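Local atomic coordinates of galactose-1-phosphate uridylyltransferase (Pyrobaculum aerophilum str. IM2, PDB entry 6K9Z), a protein that probably transfers uridylyl groups between UDP-glucose and hexose 1-phosphates such as galactose 1-phosphate, and carries bound zinc and iron ions. Residues Asn187-Ala192 with Val223-Glu228; Ser213-Leu218 with Leu265-Tyr270. The protein carries 1 engineered substitution. All coordinates share one frame; numbering follows the deposited sequence.

Contact 1. Residues Asn187-Ala192 with Val223-Glu228; sequences NRNWKA and VADLAE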
loop_
_atom_site.group_PDB
_atom_site.type_symbol
_atom_site.label_atom_id
_atom_site.label_comp_id
_atom_site.label_asym_id
_atom_site.label_seq_id
_atom_site.Cartn_x
_atom_site.Cartn_y
_atom_site.Cartn_z
ATOM N N ASN A 187 0.529 24.826 -16.880
ATOM C CA ASN A 187 0.367 25.324 -18.266
ATOM C C ASN A 187 -1.072 25.841 -18.410
ATOM O O ASN A 187 -1.769 26.069 -17.396
ATOM C CB ASN A 187 0.918 24.386 -19.344
ATOM C CG ASN A 187 0.260 23.027 -19.368
ATOM O OD1 ASN A 187 -0.875 22.880 -18.936
ATOM N ND2 ASN A 187 0.968 22.039 -19.883
ATOM N N ARG A 188 -1.508 26.069 -19.634
ATOM C CA ARG A 188 -2.859 26.655 -19.785
ATOM C C ARG A 188 -3.908 25.678 -19.294
ATOM O O ARG A 188 -4.982 26.191 -18.988
ATOM C CB ARG A 188 -3.146 27.011 -21.242
ATOM C CG ARG A 188 -2.298 28.176 -21.710
ATOM C CD ARG A 188 -2.465 28.453 -23.167
ATOM N NE ARG A 188 -1.754 29.672 -23.489
ATOM C CZ ARG A 188 -1.947 30.371 -24.588
ATOM N NH1 ARG A 188 -2.784 29.904 -25.495
ATOM N NH2 ARG A 188 -1.320 31.525 -24.803
ATOM N N ASN A 189 -3.640 24.363 -19.274
ATOM C CA ASN A 189 -4.743 23.387 -19.053
ATOM C C ASN A 189 -4.510 22.527 -17.804
ATOM O O ASN A 189 -5.480 21.804 -17.437
ATOM C CB ASN A 189 -5.027 22.541 -20.284
ATOM C CG ASN A 189 -5.824 23.327 -21.313
ATOM O OD1 ASN A 189 -6.926 23.747 -20.984
ATOM N ND2 ASN A 189 -5.318 23.539 -22.528
ATOM N N TRP A 190 -3.322 22.564 -17.212
ATOM C CA TRP A 190 -2.924 21.614 -16.121
ATOM C C TRP A 190 -2.156 22.329 -15.006
ATOM O O TRP A 190 -1.456 23.321 -15.264
ATOM C CB TRP A 190 -2.138 20.437 -16.668
ATOM C CG TRP A 190 -2.937 19.663 -17.665
ATOM C CD1 TRP A 190 -3.037 19.932 -19.000
ATOM C CD2 TRP A 190 -3.777 18.521 -17.414
ATOM N NE1 TRP A 190 -3.900 19.059 -19.592
ATOM C CE2 TRP A 190 -4.341 18.156 -18.663
ATOM C CE3 TRP A 190 -3.967 17.670 -16.314
ATOM C CZ2 TRP A 190 -5.189 17.056 -18.794
ATOM C CZ3 TRP A 190 -4.833 16.607 -16.439
ATOM C CH2 TRP A 190 -5.427 16.306 -17.665
ATOM N N LYS A 191 -2.389 21.875 -13.771
ATOM C CA LYS A 191 -1.585 22.259 -12.606
ATOM C C LYS A 191 -1.008 20.967 -12.012
ATOM O O LYS A 191 -1.779 20.005 -11.770
ATOM C CB LYS A 191 -2.478 22.881 -11.531
ATOM C CG LYS A 191 -2.784 24.318 -11.684
ATOM C CD LYS A 191 -3.078 24.893 -10.244
ATOM C CE LYS A 191 -3.201 26.375 -10.248
ATOM N NZ LYS A 191 -3.532 26.882 -8.903
ATOM N N ALA A 192 0.280 20.977 -11.734
ATOM C CA ALA A 192 1.001 19.909 -11.019
ATOM C C ALA A 192 1.497 20.469 -9.682
ATOM O O ALA A 192 2.156 21.504 -9.687
ATOM C CB ALA A 192 2.170 19.521 -11.884
ATOM N N VAL A 223 -4.982 17.409 -24.201
ATOM C CA VAL A 223 -4.072 16.236 -24.234
ATOM C C VAL A 223 -2.637 16.678 -24.545
ATOM O O VAL A 223 -1.707 16.116 -23.969
ATOM C CB VAL A 223 -4.606 15.173 -25.194
ATOM C CG1 VAL A 223 -3.584 14.061 -25.420
ATOM C CG2 VAL A 223 -5.908 14.624 -24.621
ATOM N N ALA A 224 -2.429 17.613 -25.467
ATOM C CA ALA A 224 -1.094 18.168 -25.760
ATOM C C ALA A 224 -0.524 18.783 -24.478
ATOM O O ALA A 224 0.633 18.496 -24.138
ATOM C CB ALA A 224 -1.170 19.178 -26.879
ATOM N N ASP A 225 -1.328 19.516 -23.721
ATOM C CA ASP A 225 -0.830 20.195 -22.495
ATOM C C ASP A 225 -0.560 19.130 -21.414
ATOM O O ASP A 225 0.341 19.340 -20.583
ATOM C CB ASP A 225 -1.798 21.302 -22.090
ATOM C CG ASP A 225 -1.643 22.606 -22.859
ATOM O OD1 ASP A 225 -0.618 22.742 -23.590
ATOM O OD2 ASP A 225 -2.587 23.397 -22.814
ATOM N N LEU A 226 -1.356 18.063 -21.376
ATOM C CA LEU A 226 -1.116 16.895 -20.482
ATOM C C LEU A 226 0.244 16.274 -20.796
ATOM O O LEU A 226 1.020 16.017 -19.827
ATOM C CB LEU A 226 -2.230 15.850 -20.612
ATOM C CG LEU A 226 -2.030 14.604 -19.755
ATOM C CD1 LEU A 226 -1.769 15.015 -18.281
ATOM C CD2 LEU A 226 -3.223 13.674 -19.889
ATOM N N ALA A 227 0.522 15.980 -22.068
ATOM C CA ALA A 227 1.822 15.408 -22.449
ATOM C C ALA A 227 2.941 16.295 -21.880
ATOM O O ALA A 227 3.919 15.774 -21.320
ATOM C CB ALA A 227 1.929 15.252 -23.920
ATOM N N GLU A 228 2.800 17.618 -21.961
ATOM C CA GLU A 228 3.846 18.552 -21.470
ATOM C C GLU A 228 3.963 18.433 -19.941
ATOM O O GLU A 228 5.115 18.315 -19.395
ATOM C CB GLU A 228 3.554 19.966 -21.928
ATOM C CG GLU A 228 4.554 20.971 -21.379
ATOM C CD GLU A 228 4.339 22.349 -21.946
ATOM O OE1 GLU A 228 3.426 23.046 -21.491
ATOM O OE2 GLU A 228 5.013 22.685 -22.930
#
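N187 faces D225 and E228 where the turn between strands 183-186 and 190-193 meets helix 220-240, which packs against the nine-stranded half-barrel sheet. Within that link N187 forms an Asx turn: its OD1 accepts the backbone N-H of N189, and more weakly that of W190, which fixes the amide and presents its nitrogen to the helix. Three side-chain hydrogen bonds cross the interface. ND2 of N187 spends both hydrogens, one on the backbone O of D225 at 2.9 Å and one on OE1 of E228 at 3.1 Å; both acceptors lie close to the amide plane, and the glutamate oxygen is met on its anti side. CG of N187 stands between its own backbone N and carbonyl carbon (chi1 61°), which sets the amide facing the helix. The third bond is shorter: ND2 of N189 reaches OD2 of D225 at 2.7 Å, from the anti side, while OD1 of N189 accepts from NH1 of R210. Asparagine suits N187 because its amide accepts from the turn through OD1 and donates to the helix through ND2; at N189 the amide links R210 to D225. With an alanine in place of N187, the backbone N-H groups of N189 and W190 would probably lose OD1 as acceptor, and OE1 of E228 its amide donor. Apolar packing completes the contact at the next helix residue, L226. The indole of W190 lies against it, with CB of L226 3.7 Å from CZ2 of W190, while the ring nitrogen donates to O of E222, one helical turn back. The wide indole gives the branched leucine a flat surface: CD1 of L226 sits over one face of the six-membered ring, 3.8 Å from its centroid and 5° off the normal, a CH-pi contact.

Contact 2. Residues Ser213-Leu218 with Leu265-Tyr270; sequences SLLTEL and LHFEIY. With FE (Fe (III) ion), chain E.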
loop_
_atom_site.group_PDB
_atom_site.type_symbol
_atom_site.label_atom_id
_atom_site.label_comp_id
_atom_site.label_asym_id
_atom_site.label_seq_id
_atom_site.Cartn_x
_atom_site.Cartn_y
_atom_site.Cartn_z
ATOM N N SER A 213 -13.833 14.622 -15.625
ATOM C CA SER A 213 -13.819 13.391 -14.793
ATOM C C SER A 213 -13.420 12.135 -15.566
ATOM O O SER A 213 -13.090 11.119 -14.875
ATOM C CB SER A 213 -15.163 13.207 -14.110
ATOM O OG SER A 213 -16.218 13.277 -15.034
ATOM N N LEU A 214 -13.472 12.133 -16.900
ATOM C CA LEU A 214 -13.023 10.994 -17.728
ATOM C C LEU A 214 -11.932 11.486 -18.663
ATOM O O LEU A 214 -12.037 12.577 -19.204
ATOM C CB LEU A 214 -14.156 10.358 -18.544
ATOM C CG LEU A 214 -15.284 9.693 -17.775
ATOM C CD1 LEU A 214 -16.402 9.343 -18.765
ATOM C CD2 LEU A 214 -14.832 8.477 -16.992
ATOM N N LEU A 215 -10.924 10.633 -18.881
ATOM C CA LEU A 215 -9.838 10.912 -19.841
ATOM C C LEU A 215 -10.443 11.236 -21.211
ATOM O O LEU A 215 -9.844 11.992 -22.001
ATOM C CB LEU A 215 -8.933 9.670 -19.896
ATOM C CG LEU A 215 -7.677 9.797 -20.759
ATOM C CD1 LEU A 215 -6.676 10.742 -20.127
ATOM C CD2 LEU A 215 -7.062 8.429 -20.975
ATOM N N THR A 216 -11.560 10.603 -21.534
ATOM C CA THR A 216 -12.206 10.725 -22.864
ATOM C C THR A 216 -12.900 12.077 -23.029
ATOM O O THR A 216 -13.255 12.386 -24.180
ATOM C CB THR A 216 -13.160 9.549 -23.084
ATOM O OG1 THR A 216 -13.990 9.461 -21.934
ATOM C CG2 THR A 216 -12.389 8.251 -23.230
ATOM N N GLU A 217 -13.035 12.870 -21.981
ATOM C CA GLU A 217 -13.587 14.236 -22.094
ATOM C C GLU A 217 -12.511 15.200 -22.551
ATOM O O GLU A 217 -12.885 16.341 -22.915
ATOM C CB GLU A 217 -14.101 14.761 -20.775
ATOM C CG GLU A 217 -15.390 14.130 -20.299
ATOM C CD GLU A 217 -15.700 14.660 -18.918
ATOM O OE1 GLU A 217 -14.993 14.281 -17.995
ATOM O OE2 GLU A 217 -16.579 15.554 -18.791
ATOM N N LEU A 218 -11.239 14.812 -22.551
ATOM C CA LEU A 218 -10.168 15.814 -22.781
ATOM C C LEU A 218 -10.101 16.216 -24.261
ATOM O O LEU A 218 -10.120 15.363 -25.150
ATOM C CB LEU A 218 -8.795 15.318 -22.297
ATOM C CG LEU A 218 -8.636 15.028 -20.814
ATOM C CD1 LEU A 218 -7.232 14.482 -20.612
ATOM C CD2 LEU A 218 -8.871 16.251 -19.987
ATOM N N LEU A 265 -10.735 14.206 -12.588
ATOM C CA LEU A 265 -9.689 13.200 -12.818
ATOM C C LEU A 265 -8.353 13.801 -12.429
ATOM O O LEU A 265 -8.168 15.079 -12.470
ATOM C CB LEU A 265 -9.665 12.727 -14.269
ATOM C CG LEU A 265 -9.366 13.750 -15.352
ATOM C CD1 LEU A 265 -7.896 14.075 -15.526
ATOM C CD2 LEU A 265 -9.894 13.225 -16.704
ATOM N N HIS A 266 -7.354 13.050 -12.132
ATOM C CA HIS A 266 -5.992 13.555 -11.806
ATOM C C HIS A 266 -5.024 12.386 -11.957
ATOM O O HIS A 266 -5.462 11.215 -11.690
ATOM C CB HIS A 266 -5.944 14.174 -10.400
ATOM C CG HIS A 266 -6.606 13.334 -9.342
ATOM N ND1 HIS A 266 -8.000 13.259 -9.192
ATOM C CD2 HIS A 266 -6.088 12.568 -8.364
ATOM C CE1 HIS A 266 -8.283 12.458 -8.171
ATOM N NE2 HIS A 266 -7.152 12.069 -7.607
ATOM N N PHE A 267 -3.781 12.673 -12.320
ATOM C CA PHE A 267 -2.670 11.715 -12.253
ATOM C C PHE A 267 -1.997 11.864 -10.889
ATOM O O PHE A 267 -1.755 13.007 -10.467
ATOM C CB PHE A 267 -1.691 11.908 -13.394
ATOM C CG PHE A 267 -2.255 11.542 -14.742
ATOM C CD1 PHE A 267 -3.052 12.457 -15.429
ATOM C CD2 PHE A 267 -2.022 10.307 -15.297
ATOM C CE1 PHE A 267 -3.546 12.147 -16.697
ATOM C CE2 PHE A 267 -2.481 10.022 -16.571
ATOM C CZ PHE A 267 -3.315 10.890 -17.227
ATOM N N GLU A 268 -1.770 10.735 -10.199
ATOM C CA GLU A 268 -0.925 10.746 -8.982
ATOM C C GLU A 268 0.414 10.124 -9.378
ATOM O O GLU A 268 0.432 9.025 -9.951
ATOM C CB GLU A 268 -1.594 10.091 -7.781
ATOM C CG GLU A 268 -2.949 10.647 -7.439
ATOM C CD GLU A 268 -3.538 10.185 -6.136
ATOM O OE1 GLU A 268 -4.447 10.867 -5.647
ATOM O OE2 GLU A 268 -3.111 9.120 -5.658
ATOM N N ILE A 269 1.500 10.791 -9.002
ATOM C CA ILE A 269 2.852 10.258 -9.204
ATOM C C ILE A 269 3.519 10.134 -7.826
ATOM O O ILE A 269 3.604 11.163 -7.111
ATOM C CB ILE A 269 3.641 11.166 -10.158
ATOM C CG1 ILE A 269 3.045 11.287 -11.554
ATOM C CG2 ILE A 269 5.067 10.689 -10.251
ATOM C CD1 ILE A 269 3.540 12.530 -12.283
ATOM N N TYR A 270 4.021 8.941 -7.520
ATOM C CA TYR A 270 4.717 8.603 -6.259
ATOM C C TYR A 270 6.166 8.350 -6.623
ATOM O O TYR A 270 6.434 7.292 -7.099
ATOM C CB TYR A 270 4.086 7.404 -5.578
ATOM C CG TYR A 270 2.588 7.371 -5.515
ATOM C CD1 TYR A 270 1.811 8.497 -5.369
ATOM C CD2 TYR A 270 1.951 6.144 -5.526
ATOM C CE1 TYR A 270 0.432 8.427 -5.243
ATOM C CE2 TYR A 270 0.571 6.029 -5.438
ATOM C CZ TYR A 270 -0.197 7.192 -5.330
ATOM O OH TYR A 270 -1.554 7.055 -5.253
HETATM FE FE FE E . -6.667 10.583 -6.035
HETATM O O HOH W 1 -6.720 12.187 -4.480
#
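S213, in the loop from strand 202-208 to helix 220-240, meets L265 first, its carbonyl O lying 3.8 Å from CB of the leucine. Its hydroxyl bonds to the backbone N of T260, a small polar group suited to a buried loop. At L214 the approach is tighter: CD2 of L265 comes to 3.3 Å from C of L214. The methyl gets there because CG of L265 stands between its own backbone N and carbonyl carbon (chi1 62°). L214 itself turns its side chain from the strand, toward Q110 and E114 of helix 96-114. L215 opens the short 3-10 turn; its CD1 is 4.4 Å from CZ of F267, a loose apolar contact, while its N-H goes to OE1 of Q253. E217 folds back on the loop's start, where its OE1 accepts the backbone N-H groups of both S213 and L214, so one carboxylate oxygen ties the loop together. L218 then turns its apolar side chain inward, onto V223. Along the strand, the ring end of F267 comes near this core, whereas H266 and E268 lie on the other face of the sheet. There NE2 of H266 binds the ferric ion at 2.2 Å, and OE1 of E268 binds it at 2.3 Å, with the hydroxyl of Y270 donating to OE2 of E268. H252 on the adjacent strand, E156 from helix 151-167 and a water complete the site: a mononuclear His/Glu iron site set against one face of the half-barrel sheet.

Overall arrangement
Contacts 1 and 2 lie about 11 Å apart, centre to centre, both in the C-terminal domain of the galactose-1-phosphate uridylyltransferase fold, and their segments alternate along the chain: 187-192, 213-218, 223-228, 265-270. Both reach the nine-stranded antiparallel sheet, in which strand 202-208 separates strand 190-193 from strand 266-271. The loop 213-218 leads into helix 220-240, which contact 1 fastens to the sheet. The two contacts share one apolar layer: CD2 of L226 lies 3.6 Å from CE1 of F267, and W190 touches both L218 and L265. Helix, loop and strands thus form one continuous core that backs strand 266-271, whose other face carries the iron ligands H266 and E268.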